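Local atomic coordinates of dephospho-CoA kinase (Mycobacterium paratuberculosis, PDB entry 6N39), a protein that probably catalyses the ATP-dependent phosphorylation of the 3'-hydroxyl of dephospho-CoA, the last step of coenzyme A biosynthesis. Residues Thr301-Lys306 against Trp325-His330. Residues are numbered along the deposited sequence; the frame is centred on the assembly and turned at random.
Sequences TADVAK and WHKRIH. With ACT (acetate ion), chain E.
Thr301 O accepts the backbone N-H of Lys327 at 3.0 Å, with the donor lying well above the carbonyl plane, while His326 CA brings a C-H to the same oxygen. The Thr301 methyl CG2 rests obliquely against the Arg328 guanidinium, whose edge, together with His326, grips an acetate ion probably taken from the crystallisation liquor. His326 ND1 donates to ACT O in an almost straight bond (175°). Arg328 NH2 holds ACT OXT at 2.7 Å, and NH1, donating to both ACT O and Lys327 O, helps fix the guanidinium. Ala302 faces His326 in a single beta bridge, flanked by the Lys327 N bond and another from Asp303 N to Trp325 O at 3.1 Å. The Asp303 side chain then crosses that of Lys327 at about a right angle. Lys327 has CG between its backbone N and carbonyl carbon (chi1 70°) and is extended beyond it, which carries NZ to the syn side of Asp303 OD1, 2.7 Å away; a water joins OD2 to Trp325 O. Farther along, the indole lies flat against the backbone: Ala305 CA makes a CH-pi contact 3.7 Å from the centroid of the Trp325 five-membered ring, practically on its normal. Val304 O lies over the same face, and Lys306 N packs close to CZ2. A second water links Trp325 NE1 to Lys306 O. The contact thus ties a loop of the UPF0157 (GrpB) domain to the lead-in of edge strand 328-331. Asp303 also pairs with Arg344 on neighbouring strand 339-345, and its carboxylate probably offsets the positive charge that Lys327 and Arg344 bring close together.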
loop_
_atom_site.group_PDB
_atom_site.type_symbol
_atom_site.label_atom_id
_atom_site.label_comp_id
_atom_site.label_asym_id
_atom_site.label_seq_id
_atom_site.Cartn_x
_atom_site.Cartn_y
_atom_site.Cartn_z
ATOM N N THR A 301 17.496 -16.425 4.543
ATOM C CA THR A 301 18.440 -15.835 3.607
ATOM C C THR A 301 18.633 -16.660 2.336
ATOM O O THR A 301 19.551 -16.368 1.562
ATOM C CB THR A 301 19.798 -15.614 4.292
ATOM O OG1 THR A 301 20.213 -16.828 4.935
ATOM C CG2 THR A 301 19.686 -14.508 5.339
ATOM N N ALA A 302 17.791 -17.663 2.084
ATOM C CA ALA A 302 17.874 -18.444 0.849
ATOM C C ALA A 302 16.545 -19.153 0.619
ATOM O O ALA A 302 15.755 -19.332 1.549
ATOM C CB ALA A 302 19.021 -19.471 0.890
ATOM N N ASP A 303 16.287 -19.506 -0.648
ATOM C CA ASP A 303 15.282 -20.508 -0.997
ATOM C C ASP A 303 15.897 -21.911 -0.886
ATOM O O ASP A 303 17.104 -22.075 -0.687
ATOM C CB ASP A 303 14.754 -20.286 -2.428
ATOM C CG ASP A 303 14.005 -18.952 -2.596
ATOM O OD1 ASP A 303 13.040 -18.694 -1.846
ATOM O OD2 ASP A 303 14.386 -18.163 -3.483
ATOM N N VAL A 304 15.055 -22.931 -1.042
ATOM C CA VAL A 304 15.526 -24.312 -1.168
ATOM C C VAL A 304 16.227 -24.472 -2.513
ATOM O O VAL A 304 15.647 -24.187 -3.563
ATOM C CB VAL A 304 14.353 -25.296 -1.036
ATOM C CG1 VAL A 304 14.817 -26.762 -1.183
ATOM C CG2 VAL A 304 13.660 -25.099 0.307
ATOM N N ALA A 305 17.478 -24.930 -2.495
ATOM C CA ALA A 305 18.220 -25.090 -3.746
ATOM C C ALA A 305 17.658 -26.243 -4.577
ATOM O O ALA A 305 17.183 -27.242 -4.041
ATOM C CB ALA A 305 19.712 -25.354 -3.478
ATOM N N LYS A 306 17.713 -26.090 -5.906
ATOM C CA LYS A 306 17.498 -27.202 -6.819
ATOM C C LYS A 306 18.775 -27.453 -7.604
ATOM O O LYS A 306 19.478 -26.504 -7.957
ATOM C CB LYS A 306 16.355 -26.942 -7.828
ATOM C CG LYS A 306 15.177 -26.178 -7.302
ATOM C CD LYS A 306 14.275 -27.036 -6.446
ATOM C CE LYS A 306 13.519 -26.133 -5.478
ATOM N NZ LYS A 306 13.554 -24.747 -5.986
ATOM N N TRP A 325 21.319 -19.064 -4.643
ATOM C CA TRP A 325 19.967 -19.228 -4.129
ATOM C C TRP A 325 19.656 -18.285 -2.967
ATOM O O TRP A 325 18.547 -18.338 -2.425
ATOM C CB TRP A 325 19.723 -20.692 -3.709
ATOM C CG TRP A 325 19.631 -21.623 -4.887
ATOM C CD1 TRP A 325 20.614 -22.454 -5.362
ATOM C CD2 TRP A 325 18.504 -21.794 -5.756
ATOM N NE1 TRP A 325 20.156 -23.135 -6.463
ATOM C CE2 TRP A 325 18.871 -22.737 -6.736
ATOM C CE3 TRP A 325 17.224 -21.214 -5.813
ATOM C CZ2 TRP A 325 17.996 -23.145 -7.754
ATOM C CZ3 TRP A 325 16.351 -21.619 -6.825
ATOM C CH2 TRP A 325 16.747 -22.575 -7.783
ATOM N N HIS A 326 20.582 -17.400 -2.595
ATOM C CA HIS A 326 20.317 -16.502 -1.474
ATOM C C HIS A 326 19.326 -15.412 -1.871
ATOM O O HIS A 326 19.117 -15.128 -3.055
ATOM C CB HIS A 326 21.608 -15.867 -0.960
ATOM C CG HIS A 326 22.499 -16.834 -0.247
ATOM N ND1 HIS A 326 23.209 -16.494 0.882
ATOM C CD2 HIS A 326 22.767 -18.141 -0.483
ATOM C CE1 HIS A 326 23.894 -17.543 1.301
ATOM N NE2 HIS A 326 23.641 -18.557 0.491
ATOM N N LYS A 327 18.700 -14.817 -0.852
ATOM C CA LYS A 327 17.675 -13.793 -1.021
ATOM C C LYS A 327 17.477 -13.071 0.308
ATOM O O LYS A 327 18.118 -13.387 1.323
ATOM C CB LYS A 327 16.355 -14.418 -1.504
ATOM C CG LYS A 327 15.654 -15.282 -0.439
ATOM C CD LYS A 327 14.256 -15.740 -0.920
ATOM C CE LYS A 327 13.411 -16.306 0.222
ATOM N NZ LYS A 327 12.055 -16.723 -0.258
ATOM N N ARG A 328 16.581 -12.085 0.296
ATOM C CA ARG A 328 15.981 -11.591 1.532
ATOM C C ARG A 328 14.466 -11.744 1.418
ATOM O O ARG A 328 13.930 -11.931 0.323
ATOM C CB ARG A 328 16.361 -10.114 1.826
ATOM C CG ARG A 328 17.872 -9.810 1.837
ATOM C CD ARG A 328 18.629 -10.445 3.007
ATOM N NE ARG A 328 20.078 -10.138 2.979
ATOM C CZ ARG A 328 21.051 -10.975 2.598
ATOM N NH1 ARG A 328 20.782 -12.220 2.199
ATOM N NH2 ARG A 328 22.322 -10.578 2.641
ATOM N N ILE A 329 13.764 -11.689 2.551
ATOM C CA ILE A 329 12.306 -11.755 2.523
ATOM C C ILE A 329 11.761 -10.923 3.677
ATOM O O ILE A 329 12.273 -10.971 4.801
ATOM C CB ILE A 329 11.779 -13.212 2.564
ATOM C CG1 ILE A 329 10.231 -13.256 2.563
ATOM C CG2 ILE A 329 12.357 -13.970 3.756
ATOM C CD1 ILE A 329 9.641 -14.745 2.604
ATOM N N HIS A 330 10.773 -10.096 3.365
ATOM C CA HIS A 330 10.026 -9.304 4.324
ATOM C C HIS A 330 8.582 -9.781 4.292
ATOM O O HIS A 330 8.172 -10.518 3.389
ATOM C CB HIS A 330 10.069 -7.807 3.967
ATOM C CG HIS A 330 11.440 -7.205 3.963
ATOM N ND1 HIS A 330 11.755 -6.087 4.705
ATOM C CD2 HIS A 330 12.567 -7.540 3.286
ATOM C CE1 HIS A 330 13.025 -5.772 4.505
ATOM N NE2 HIS A 330 13.534 -6.626 3.635
HETATM C C ACT E . 24.244 -13.316 1.846
HETATM O O ACT E . 23.155 -13.967 1.936
HETATM O OXT ACT E . 24.451 -12.073 2.038
HETATM C CH3 ACT E . 25.516 -14.177 1.425
HETATM O O HOH W 1 16.629 -17.403 -4.148
HETATM O O HOH W 2 22.060 -25.189 -7.678
#